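Local coordinates for SusD superfamily protein (Parabacteroides distasonis, PDB 3OTN) that probably binds carbohydrate or another nutrient at the outer membrane, at residues A[129-134]-A[194-199]; A[199-204]-A[210-215]; A[360-365]-A[421-426]; A[367-372]-A[428-433]. All coordinates share one frame; numbering follows the deposited sequence. Where two conformers were deposited one is given.

How the contacts relate
All four contacts lie in the helical part of the chain and tie helices 108-133, 187-202, 210-225, 360-375 and 424-431 together. Contacts 1 and 2 share Leu-199 and helix 187-202, with centres about 11 Å apart. Contacts 3 and 4 join helix 360-375 to segments of or just before helix 424-431, their centres also about 11 Å apart. The two pairs meet: the centres of contacts 2 and 4 are about 9 Å apart, Tyr-204 N of contact 2 is 2.8 Å from Arg-430 O of contact 4, a probable hydrogen bond, and Arg-131 NH1 of contact 1 lies 3.2 Å from Phe-426 CD2 of contact 3. The ethanediol held by Tyr-360 at contact 3 probably comes from the crystallisation liquor.

Contact 1: A[129-134]-A[194-199]; sequences LVRIFG and LADVYL
Arg-131, on helix 108-133, and Asp-196, on helix 187-202, are the two residues that meet here, and they do so at long range. NH1 of Arg-131 stands 3.8 Å from OD2 of Asp-196, a long salt bridge between segments whose nearest CA atoms, those of Arg-131 and Val-197, are still 10.2 Å apart. The arginine leaves its helix with CG anti to the carbonyl carbon and then bends at chi3 (-65°), which turns the guanidinium aside instead of letting the chain run straight out. Asp-196, its CG anti to the backbone N (chi1 -161°), arrives at about a right angle to it, and the guanidinium and carboxylate planes are themselves 90° apart. OD2 lies well out of the guanidinium plane, where no N-H points at it, so the direct attraction is one of charge alone. Water 1 supplies the directed link. It sits in the plane at the guanidinium edge, accepts from Arg-131 NH1 at 2.8 Å and donates to Asp-196 OD2 at 2.7 Å. Both ends have further anchors: Arg-131 NE bonds to the carbonyl of Phe-127, with cation-pi contact to Phe-426 as well, and Asp-196 OD2 is hydrogen-bonded to Tyr-358 OH. The chemistry implies a water-mediated ionic link between two helices, in which the buried aspartate charge is probably offset by the arginine and further stabilised by hydrogen bonds with the water and Tyr-358.

Contact 2: A[199-204]-A[210-215]; sequences LTYAGY and KSYYAE
Tyr-201 lays its ring over one face of Tyr-212, in an offset stack with centroids 4.2 Å apart and planes inclined by 22°. The overlap is uneven. CD1 of Tyr-201 lies over the centre of the Tyr-212 ring, whereas CE1 of Tyr-212 falls toward the rim of the Tyr-201 ring; the closest pair is Tyr-201 CE1 and Tyr-212 CZ at 3.3 Å. The two rings reach this position by different first torsions: CG of Tyr-201 is anti to its backbone N (chi1 -160°), while CG of Tyr-212 is anti to the carbonyl carbon. Their hydroxyls share water 2, which donates to Tyr-201 OH at 3.0 Å and is 2.8 Å from Tyr-212 OH. Tyr-201 OH also bonds to Asp-161 of helix 156-172.

Beside the stack, Ala-202 CB touches both Tyr-212 and Tyr-213. It sits 3.6 Å from the centroid of the Tyr-213 ring and only 9° off the ring normal, a CH-pi contact almost straight over the centre, and it meets Tyr-212 at CB. Leu-199 approaches the Tyr-213 ring in another way, bringing CD1 to the edge, in its plane, at 3.8 Å from Tyr-213 CD1. This is a helical hairpin, in which helix 187-202 turns through a short loop into helix 210-225. The chemistry implies that ring stacking, a methyl over a ring face and a leucine methyl at a ring edge hold the facing ends of the two helices together, while Tyr-201 OH is held by Asp-161 and water 2, and Tyr-212 OH by the same water.

Contact 3: A[360-365]-A[421-426]; sequences YTDVLL and ENKMWF. With EDO (1,2-ethanediol), chain S.
Lys-423 reaches across to Asp-362 from just before helix 424-431, and its side chain draws progressively nearer the carboxylate. From CB the chain sets out with CG anti to the carbonyl carbon and bends at chi2 (-62°), after which it runs extended to the tip. CG of Lys-423 is still 4.1 Å from Asp-362 OD2; the next carbon, Lys-423 CD, is 3.4 Å from Asp-362 OD2, and Lys-423 CE is 3.1 Å from it. NZ closes the approach with a hydrogen bond of 2.8 Å to Asp-362 OD2, part of a salt bridge, and meets the oxygen nearly along its C-O axis. The aspartate comes from the opposite direction, its CG anti to the backbone N (chi1 -170°), which carries the carboxylate out from helix 360-375. Each charge has a second partner: Lys-423 NZ also bonds to the carbonyl of Val-357, and Asp-362 OD1 forms a salt bridge with Arg-414 of helix 403-418. The carboxylate is therefore held through both oxygens, which probably fixes its rotation.

On another side of helix 360-375, Tyr-360 OH is 3.0 Å from O2 of the ethanediol in a hydrogen bond that either group could donate. The arrangement is an ion-pair network within the SusD-family region, joining helices 360-375 and 403-418 to the loop residue that leads into helix 424-431, with a buried aspartate at its centre.

Contact 4: A[367-372]-A[428-433]; sequences YAEAQV and MLRTRK
A bidentate salt bridge between helices 360-375 and 424-431, within the RagB/SusD region, makes this contact. Glu-369 and Arg-430 come from opposite directions, and the arginine uses both terminal nitrogens end-on, one for each carboxylate oxygen. NH1 of Arg-430 donates to OE2 of Glu-369 at 2.7 Å in a nearly straight bond (172°), and NH2 donates to OE1 at 2.9 Å with more bend (156°). Both oxygens lie close to the guanidinium plane, yet the two flat groups are not coplanar, since their planes stand 52° apart. OE1 is met on its syn side but tilted from the carboxylate plane, and OE2 from above it, in keeping with that angle between the planes. Arg-430 spans the gap with CG between its backbone N and carbonyl carbon and the chain extended from there to NE; Glu-369 is extended beyond CG.

The carboxylate and guanidinium have further support: Glu-369 OE2 accepts from Trp-411 NE1, and Arg-430 NH2 also pairs with Asp-427. Thr-431 adds a light touch, CG2 lying 4.1 Å from Glu-369 OE2. Its OG1 accepts from Lys-433 N at 3.2 Å to form an ST turn where the helix ends, and is also bonded to the carbonyl of Asp-427. Around the ion pair, helix 403-418 contributes Leu-407 and Arg-414 against Glu-369 and Trp-411 against Thr-431, helix 210-225 packs on Ala-370, and the chain beyond Thr-431 runs on into strand 433-435.

Contact 1: A[129-134]-A[194-199]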
# COMPACT_ATOMS: atom_id res chain seq x y z
N LEU A 129 -10.81 2.14 2.31
CA LEU A 129 -12.06 1.55 2.81
C LEU A 129 -12.88 0.82 1.74
O LEU A 129 -13.31 -0.34 1.94
CB LEU A 129 -12.93 2.58 3.51
CG LEU A 129 -12.47 3.04 4.88
CD1 LEU A 129 -13.36 4.25 5.24
CD2 LEU A 129 -12.65 1.91 5.92
N VAL A 130 -13.08 1.46 0.60
CA VAL A 130 -13.94 0.84 -0.44
C VAL A 130 -13.30 -0.38 -1.06
O VAL A 130 -14.01 -1.33 -1.39
CB VAL A 130 -14.43 1.82 -1.58
CG1 VAL A 130 -15.38 2.89 -1.02
CG2 VAL A 130 -13.27 2.43 -2.34
N ARG A 131 -11.97 -0.38 -1.20
CA ARG A 131 -11.25 -1.53 -1.79
C ARG A 131 -11.21 -2.74 -0.87
O ARG A 131 -11.30 -3.86 -1.35
CB ARG A 131 -9.83 -1.13 -2.19
CG ARG A 131 -9.81 -0.25 -3.44
CD ARG A 131 -8.41 0.06 -3.90
NE ARG A 131 -7.70 0.85 -2.92
CZ ARG A 131 -6.40 1.11 -2.97
NH1 ARG A 131 -5.65 0.64 -3.97
NH2 ARG A 131 -5.85 1.84 -2.01
N ILE A 132 -11.11 -2.49 0.43
CA ILE A 132 -11.02 -3.52 1.46
C ILE A 132 -12.38 -4.10 1.78
O ILE A 132 -12.52 -5.32 1.83
CB ILE A 132 -10.34 -2.95 2.77
CG1 ILE A 132 -8.88 -2.61 2.47
CG2 ILE A 132 -10.40 -3.97 3.95
CD1 ILE A 132 -8.14 -1.80 3.59
N PHE A 133 -13.37 -3.22 2.01
CA PHE A 133 -14.68 -3.60 2.54
C PHE A 133 -15.84 -3.45 1.61
O PHE A 133 -16.94 -3.90 1.95
CB PHE A 133 -15.00 -2.73 3.78
CG PHE A 133 -13.98 -2.86 4.89
CD1 PHE A 133 -13.97 -3.99 5.70
CD2 PHE A 133 -13.10 -1.84 5.16
CE1 PHE A 133 -13.06 -4.13 6.73
CE2 PHE A 133 -12.18 -1.95 6.20
CZ PHE A 133 -12.16 -3.10 6.99
N GLY A 134 -15.67 -2.77 0.47
CA GLY A 134 -16.76 -2.60 -0.48
C GLY A 134 -17.62 -1.43 -0.07
O GLY A 134 -17.10 -0.35 0.18
N LEU A 194 -5.05 9.77 -7.77
CA LEU A 194 -6.14 9.89 -8.74
C LEU A 194 -5.90 8.96 -9.95
O LEU A 194 -6.86 8.37 -10.47
CB LEU A 194 -6.39 11.35 -9.15
CG LEU A 194 -7.57 11.64 -10.08
CD1 LEU A 194 -8.86 11.00 -9.58
CD2 LEU A 194 -7.77 13.14 -10.28
N ALA A 195 -4.64 8.74 -10.35
CA ALA A 195 -4.35 7.71 -11.37
C ALA A 195 -4.88 6.32 -10.93
O ALA A 195 -5.52 5.60 -11.68
CB ALA A 195 -2.85 7.64 -11.68
N ASP A 196 -4.60 5.99 -9.69
CA ASP A 196 -4.95 4.71 -9.12
C ASP A 196 -6.49 4.60 -8.97
O ASP A 196 -7.08 3.53 -9.27
CB ASP A 196 -4.23 4.57 -7.77
CG ASP A 196 -4.13 3.12 -7.28
OD1 ASP A 196 -4.65 2.20 -7.92
OD2 ASP A 196 -3.55 2.92 -6.19
N VAL A 197 -7.12 5.68 -8.52
CA VAL A 197 -8.57 5.74 -8.41
C VAL A 197 -9.26 5.44 -9.74
O VAL A 197 -10.10 4.57 -9.83
CB VAL A 197 -9.05 7.09 -7.81
CG1 VAL A 197 -10.55 7.29 -8.01
CG2 VAL A 197 -8.65 7.14 -6.30
N TYR A 198 -8.87 6.15 -10.79
CA TYR A 198 -9.46 5.95 -12.10
C TYR A 198 -9.13 4.59 -12.74
O TYR A 198 -10.00 3.98 -13.36
CB TYR A 198 -9.01 7.08 -13.01
CG TYR A 198 -9.74 8.38 -12.85
CD1 TYR A 198 -11.14 8.43 -12.66
CD2 TYR A 198 -9.08 9.58 -13.04
CE1 TYR A 198 -11.83 9.64 -12.61
CE2 TYR A 198 -9.77 10.80 -12.98
CZ TYR A 198 -11.13 10.83 -12.76
OH TYR A 198 -11.80 12.06 -12.75
N LEU A 199 -7.89 4.11 -12.56
CA LEU A 199 -7.52 2.78 -13.02
C LEU A 199 -8.39 1.70 -12.36
O LEU A 199 -8.87 0.79 -13.03
CB LEU A 199 -6.04 2.49 -12.74
CG LEU A 199 -5.48 1.11 -13.10
CD1 LEU A 199 -5.67 0.81 -14.58
CD2 LEU A 199 -3.96 1.02 -12.62
O HOH W 1 -2.90 0.79 -4.70

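Contact 2: A[199-204]-A[210-215]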
# COMPACT_ATOMS: atom_id res chain seq x y z
N LEU A 199 -7.89 4.11 -12.56
CA LEU A 199 -7.52 2.78 -13.02
C LEU A 199 -8.39 1.70 -12.36
O LEU A 199 -8.87 0.79 -13.03
CB LEU A 199 -6.04 2.49 -12.74
CG LEU A 199 -5.48 1.11 -13.10
CD1 LEU A 199 -5.67 0.81 -14.58
CD2 LEU A 199 -3.96 1.02 -12.62
N THR A 200 -8.61 1.84 -11.05
CA THR A 200 -9.44 0.90 -10.27
C THR A 200 -10.90 1.00 -10.66
O THR A 200 -11.57 -0.03 -10.82
CB THR A 200 -9.26 1.13 -8.74
OG1 THR A 200 -7.86 1.08 -8.41
CG2 THR A 200 -9.98 0.06 -7.90
N TYR A 201 -11.40 2.23 -10.83
CA TYR A 201 -12.78 2.48 -11.29
C TYR A 201 -13.08 1.79 -12.60
O TYR A 201 -14.18 1.29 -12.80
CB TYR A 201 -13.00 3.98 -11.42
CG TYR A 201 -14.43 4.46 -11.42
CD1 TYR A 201 -15.25 4.26 -12.51
CD2 TYR A 201 -14.95 5.18 -10.35
CE1 TYR A 201 -16.55 4.73 -12.54
CE2 TYR A 201 -16.25 5.69 -10.38
CZ TYR A 201 -17.04 5.46 -11.48
OH TYR A 201 -18.32 5.93 -11.55
N ALA A 202 -12.09 1.74 -13.49
CA ALA A 202 -12.22 1.04 -14.76
C ALA A 202 -12.22 -0.49 -14.60
O ALA A 202 -12.79 -1.20 -15.43
CB ALA A 202 -11.13 1.45 -15.74
N GLY A 203 -11.56 -0.97 -13.55
CA GLY A 203 -11.52 -2.40 -13.23
C GLY A 203 -12.67 -2.80 -12.32
O GLY A 203 -13.67 -2.09 -12.20
N TYR A 204 -12.51 -3.92 -11.66
CA TYR A 204 -13.56 -4.44 -10.77
C TYR A 204 -13.48 -3.79 -9.38
O TYR A 204 -12.38 -3.48 -8.91
CB TYR A 204 -13.46 -5.95 -10.65
CG TYR A 204 -13.78 -6.73 -11.92
CD1 TYR A 204 -15.11 -7.00 -12.31
CD2 TYR A 204 -12.75 -7.27 -12.69
CE1 TYR A 204 -15.39 -7.77 -13.45
CE2 TYR A 204 -13.02 -8.02 -13.84
CZ TYR A 204 -14.32 -8.26 -14.21
OH TYR A 204 -14.52 -9.01 -15.33
N LYS A 210 -13.96 2.33 -20.48
CA LYS A 210 -12.60 2.55 -20.96
C LYS A 210 -12.10 3.98 -20.79
O LYS A 210 -10.91 4.19 -20.61
CB LYS A 210 -12.46 2.09 -22.42
CG LYS A 210 -12.39 0.57 -22.56
CD LYS A 210 -12.13 0.16 -23.99
CE LYS A 210 -11.78 -1.31 -24.06
NZ LYS A 210 -11.82 -1.76 -25.47
N SER A 211 -12.99 4.98 -20.82
CA SER A 211 -12.55 6.36 -20.66
C SER A 211 -11.84 6.56 -19.32
O SER A 211 -10.96 7.43 -19.22
CB SER A 211 -13.72 7.34 -20.79
OG SER A 211 -14.73 7.04 -19.86
N TYR A 212 -12.18 5.74 -18.31
CA TYR A 212 -11.52 5.82 -17.02
C TYR A 212 -10.05 5.44 -17.10
O TYR A 212 -9.21 6.02 -16.39
CB TYR A 212 -12.27 5.02 -15.94
CG TYR A 212 -13.59 5.67 -15.59
CD1 TYR A 212 -13.64 6.68 -14.64
CD2 TYR A 212 -14.78 5.31 -16.21
CE1 TYR A 212 -14.82 7.30 -14.30
CE2 TYR A 212 -15.98 5.94 -15.89
CZ TYR A 212 -15.99 6.93 -14.92
OH TYR A 212 -17.15 7.54 -14.57
N TYR A 213 -9.71 4.50 -17.98
CA TYR A 213 -8.28 4.23 -18.24
C TYR A 213 -7.58 5.47 -18.80
O TYR A 213 -6.46 5.77 -18.41
CB TYR A 213 -8.07 3.09 -19.24
CG TYR A 213 -8.50 1.73 -18.76
CD1 TYR A 213 -7.85 1.12 -17.69
CD2 TYR A 213 -9.51 1.04 -19.41
CE1 TYR A 213 -8.21 -0.19 -17.29
CE2 TYR A 213 -9.90 -0.24 -19.01
CZ TYR A 213 -9.25 -0.84 -17.95
OH TYR A 213 -9.62 -2.09 -17.52
N ALA A 214 -8.23 6.18 -19.74
CA ALA A 214 -7.62 7.38 -20.32
C ALA A 214 -7.50 8.48 -19.25
O ALA A 214 -6.49 9.19 -19.22
CB ALA A 214 -8.41 7.86 -21.51
N GLU A 215 -8.50 8.64 -18.38
CA GLU A 215 -8.40 9.64 -17.30
C GLU A 215 -7.23 9.30 -16.37
O GLU A 215 -6.53 10.20 -15.90
CB GLU A 215 -9.70 9.76 -16.53
CG GLU A 215 -10.83 10.37 -17.33
CD GLU A 215 -10.52 11.77 -17.83
OE1 GLU A 215 -10.10 12.61 -17.01
OE2 GLU A 215 -10.71 12.03 -19.04
O HOH W 2 -19.68 6.33 -14.17

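Contact 3: A[360-365]-A[421-426]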
# COMPACT_ATOMS: atom_id res chain seq x y z
N TYR A 360 7.37 6.27 -7.43
CA TYR A 360 7.38 6.49 -8.88
C TYR A 360 7.30 5.22 -9.70
O TYR A 360 6.62 5.22 -10.75
CB TYR A 360 8.64 7.27 -9.23
CG TYR A 360 8.72 7.89 -10.60
CD1 TYR A 360 7.69 8.65 -11.10
CD2 TYR A 360 9.90 7.82 -11.31
CE1 TYR A 360 7.81 9.28 -12.32
CE2 TYR A 360 10.04 8.45 -12.53
CZ TYR A 360 9.00 9.17 -13.02
OH TYR A 360 9.13 9.77 -14.23
N THR A 361 7.95 4.15 -9.27
CA THR A 361 7.85 2.87 -10.04
C THR A 361 6.40 2.41 -10.25
O THR A 361 6.02 2.03 -11.36
CB THR A 361 8.70 1.73 -9.45
OG1 THR A 361 10.08 2.07 -9.52
CG2 THR A 361 8.48 0.39 -10.23
N ASP A 362 5.59 2.50 -9.19
CA ASP A 362 4.16 2.16 -9.22
C ASP A 362 3.44 3.07 -10.22
O ASP A 362 2.68 2.60 -11.05
CB ASP A 362 3.59 2.37 -7.81
CG ASP A 362 2.16 1.83 -7.62
OD1 ASP A 362 1.50 1.26 -8.54
OD2 ASP A 362 1.70 1.98 -6.45
N VAL A 363 3.75 4.36 -10.18
CA VAL A 363 3.09 5.31 -11.07
C VAL A 363 3.44 5.01 -12.54
O VAL A 363 2.56 5.06 -13.38
CB VAL A 363 3.40 6.76 -10.73
CG1 VAL A 363 2.77 7.71 -11.78
CG2 VAL A 363 2.89 7.10 -9.33
N LEU A 364 4.70 4.72 -12.84
CA LEU A 364 5.12 4.33 -14.19
C LEU A 364 4.35 3.07 -14.70
O LEU A 364 3.84 3.05 -15.84
CB LEU A 364 6.62 4.05 -14.23
CG LEU A 364 7.60 5.20 -13.94
CD1 LEU A 364 9.03 4.80 -14.28
CD2 LEU A 364 7.18 6.44 -14.70
N LEU A 365 4.25 2.05 -13.86
CA LEU A 365 3.54 0.84 -14.27
C LEU A 365 2.03 1.11 -14.36
O LEU A 365 1.38 0.53 -15.20
CB LEU A 365 3.85 -0.30 -13.31
CG LEU A 365 5.30 -0.79 -13.39
CD1 LEU A 365 5.61 -1.68 -12.18
CD2 LEU A 365 5.51 -1.57 -14.69
N GLU A 421 4.58 -4.71 -0.91
CA GLU A 421 4.38 -3.26 -0.70
C GLU A 421 2.91 -2.88 -0.62
O GLU A 421 2.55 -1.71 -0.80
CB GLU A 421 5.05 -2.47 -1.84
CG GLU A 421 6.55 -2.53 -1.89
CD GLU A 421 7.16 -1.75 -3.10
OE1 GLU A 421 6.79 -0.59 -3.34
OE2 GLU A 421 8.01 -2.31 -3.81
N ASN A 422 2.04 -3.86 -0.34
CA ASN A 422 0.60 -3.64 -0.19
C ASN A 422 -0.06 -3.16 -1.48
O ASN A 422 -0.98 -2.32 -1.45
CB ASN A 422 0.31 -2.66 1.01
CG ASN A 422 0.28 -3.36 2.40
OD1 ASN A 422 -0.11 -2.72 3.38
ND2 ASN A 422 0.75 -4.61 2.50
N LYS A 423 0.40 -3.66 -2.62
CA LYS A 423 -0.19 -3.32 -3.95
C LYS A 423 -0.84 -4.49 -4.65
O LYS A 423 -1.81 -4.32 -5.40
CB LYS A 423 0.89 -2.77 -4.91
CG LYS A 423 1.62 -1.54 -4.42
CD LYS A 423 0.68 -0.37 -4.24
CE LYS A 423 1.42 0.82 -3.60
NZ LYS A 423 0.65 2.03 -3.87
N MSE A 424 -0.25 -5.68 -4.45
CA MSE A 424 -0.61 -6.88 -5.17
C MSE A 424 -2.08 -7.30 -4.91
O MSE A 424 -2.80 -7.68 -5.85
CB MSE A 424 0.37 -8.00 -4.78
CG MSE A 424 0.19 -9.30 -5.49
SE MSE A 424 1.39 -10.66 -4.75
CE MSE A 424 3.08 -10.00 -5.53
N TRP A 425 -2.52 -7.26 -3.65
CA TRP A 425 -3.88 -7.69 -3.32
C TRP A 425 -4.90 -6.79 -4.07
O TRP A 425 -5.81 -7.29 -4.72
CB TRP A 425 -4.15 -7.68 -1.82
CG TRP A 425 -5.53 -8.18 -1.47
CD1 TRP A 425 -6.53 -7.46 -0.91
CD2 TRP A 425 -6.08 -9.47 -1.74
NE1 TRP A 425 -7.65 -8.22 -0.77
CE2 TRP A 425 -7.41 -9.47 -1.27
CE3 TRP A 425 -5.58 -10.63 -2.33
CZ2 TRP A 425 -8.24 -10.58 -1.37
CZ3 TRP A 425 -6.39 -11.72 -2.44
CH2 TRP A 425 -7.71 -11.69 -1.96
N PHE A 426 -4.68 -5.49 -4.01
CA PHE A 426 -5.52 -4.53 -4.75
C PHE A 426 -5.48 -4.76 -6.29
O PHE A 426 -6.53 -4.69 -6.94
CB PHE A 426 -5.12 -3.09 -4.43
CG PHE A 426 -5.42 -2.66 -2.99
CD1 PHE A 426 -6.56 -3.08 -2.33
CD2 PHE A 426 -4.53 -1.83 -2.32
CE1 PHE A 426 -6.83 -2.67 -1.02
CE2 PHE A 426 -4.78 -1.41 -1.03
CZ PHE A 426 -5.94 -1.83 -0.37
C1 EDO S . 10.11 7.80 -18.24
O1 EDO S . 10.57 7.14 -19.43
C2 EDO S . 10.81 7.20 -17.03
O2 EDO S . 10.97 8.22 -16.03

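Contact 4: A[367-372]-A[428-433]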
# COMPACT_ATOMS: atom_id res chain seq x y z
N TYR A 367 0.82 3.98 -15.41
CA TYR A 367 0.73 4.59 -16.75
C TYR A 367 0.70 3.53 -17.85
O TYR A 367 -0.20 3.57 -18.71
CB TYR A 367 1.85 5.61 -17.06
CG TYR A 367 1.70 6.15 -18.50
CD1 TYR A 367 0.80 7.16 -18.80
CD2 TYR A 367 2.43 5.59 -19.55
CE1 TYR A 367 0.64 7.61 -20.12
CE2 TYR A 367 2.29 6.04 -20.85
CZ TYR A 367 1.38 7.06 -21.13
OH TYR A 367 1.24 7.49 -22.41
N ALA A 368 1.68 2.61 -17.86
CA ALA A 368 1.74 1.53 -18.88
C ALA A 368 0.43 0.74 -18.92
O ALA A 368 -0.07 0.43 -20.01
CB ALA A 368 2.92 0.58 -18.65
N GLU A 369 -0.10 0.40 -17.75
CA GLU A 369 -1.34 -0.38 -17.68
C GLU A 369 -2.54 0.37 -18.23
O GLU A 369 -3.25 -0.13 -19.08
CB GLU A 369 -1.60 -0.90 -16.25
CG GLU A 369 -2.85 -1.79 -16.19
CD GLU A 369 -3.03 -2.56 -14.87
OE1 GLU A 369 -2.19 -2.44 -13.98
OE2 GLU A 369 -4.01 -3.34 -14.76
N ALA A 370 -2.75 1.59 -17.75
CA ALA A 370 -3.85 2.42 -18.23
C ALA A 370 -3.76 2.70 -19.73
O ALA A 370 -4.78 2.67 -20.45
CB ALA A 370 -3.89 3.76 -17.45
N GLN A 371 -2.54 3.01 -20.19
CA GLN A 371 -2.30 3.39 -21.59
C GLN A 371 -2.62 2.23 -22.52
O GLN A 371 -3.35 2.42 -23.51
CB GLN A 371 -0.84 3.88 -21.80
CG GLN A 371 -0.56 4.41 -23.19
CD GLN A 371 -0.10 3.32 -24.16
OE1 GLN A 371 0.79 2.55 -23.84
NE2 GLN A 371 -0.70 3.28 -25.34
N VAL A 372 -2.11 1.04 -22.21
CA VAL A 372 -2.38 -0.11 -23.06
C VAL A 372 -3.87 -0.49 -23.05
O VAL A 372 -4.40 -0.92 -24.07
CB VAL A 372 -1.49 -1.34 -22.76
CG1 VAL A 372 -1.88 -2.03 -21.47
CG2 VAL A 372 -1.57 -2.30 -23.94
N MSE A 428 -5.04 -7.71 -7.74
CA MSE A 428 -5.84 -8.92 -7.88
C MSE A 428 -7.35 -8.62 -7.86
O MSE A 428 -8.10 -9.18 -8.65
CB MSE A 428 -5.46 -9.96 -6.82
CG MSE A 428 -4.05 -10.53 -6.96
SE MSE A 428 -3.63 -11.68 -5.45
CE MSE A 428 -1.90 -12.44 -5.98
N LEU A 429 -7.78 -7.71 -6.99
CA LEU A 429 -9.20 -7.37 -6.88
C LEU A 429 -9.71 -6.59 -8.12
O LEU A 429 -10.81 -6.85 -8.60
CB LEU A 429 -9.46 -6.56 -5.61
CG LEU A 429 -9.24 -7.28 -4.26
CD1 LEU A 429 -9.63 -6.35 -3.11
CD2 LEU A 429 -10.01 -8.65 -4.16
N ARG A 430 -8.92 -5.66 -8.63
CA ARG A 430 -9.37 -4.84 -9.76
C ARG A 430 -9.28 -5.55 -11.11
O ARG A 430 -10.06 -5.21 -12.00
CB ARG A 430 -8.69 -3.45 -9.78
CG ARG A 430 -7.25 -3.44 -10.12
CD ARG A 430 -6.68 -2.02 -10.04
NE ARG A 430 -5.24 -2.12 -10.17
CZ ARG A 430 -4.61 -2.40 -11.32
NH1 ARG A 430 -5.28 -2.54 -12.47
NH2 ARG A 430 -3.30 -2.52 -11.31
N THR A 431 -8.41 -6.55 -11.24
CA THR A 431 -8.33 -7.35 -12.45
C THR A 431 -9.15 -8.64 -12.33
O THR A 431 -9.51 -9.22 -13.34
CB THR A 431 -6.87 -7.73 -12.80
OG1 THR A 431 -6.29 -8.55 -11.76
CG2 THR A 431 -6.02 -6.50 -12.98
N ARG A 432 -9.42 -9.10 -11.10
CA ARG A 432 -9.96 -10.45 -10.80
C ARG A 432 -9.12 -11.54 -11.49
O ARG A 432 -9.66 -12.52 -11.99
CB ARG A 432 -11.46 -10.57 -11.11
CG ARG A 432 -12.26 -9.77 -10.07
CD ARG A 432 -13.73 -9.91 -10.19
NE ARG A 432 -14.39 -8.95 -9.30
CZ ARG A 432 -15.70 -8.74 -9.29
NH1 ARG A 432 -16.49 -9.41 -10.11
NH2 ARG A 432 -16.24 -7.84 -8.47
N LYS A 433 -7.80 -11.33 -11.47
CA LYS A 433 -6.82 -12.28 -11.98
C LYS A 433 -5.74 -12.48 -10.93
O LYS A 433 -5.33 -11.54 -10.26
CB LYS A 433 -6.18 -11.79 -13.29
CG LYS A 433 -7.16 -11.58 -14.45
CD LYS A 433 -7.50 -12.85 -15.17
CE LYS A 433 -8.39 -12.56 -16.39
NZ LYS A 433 -8.83 -13.86 -16.94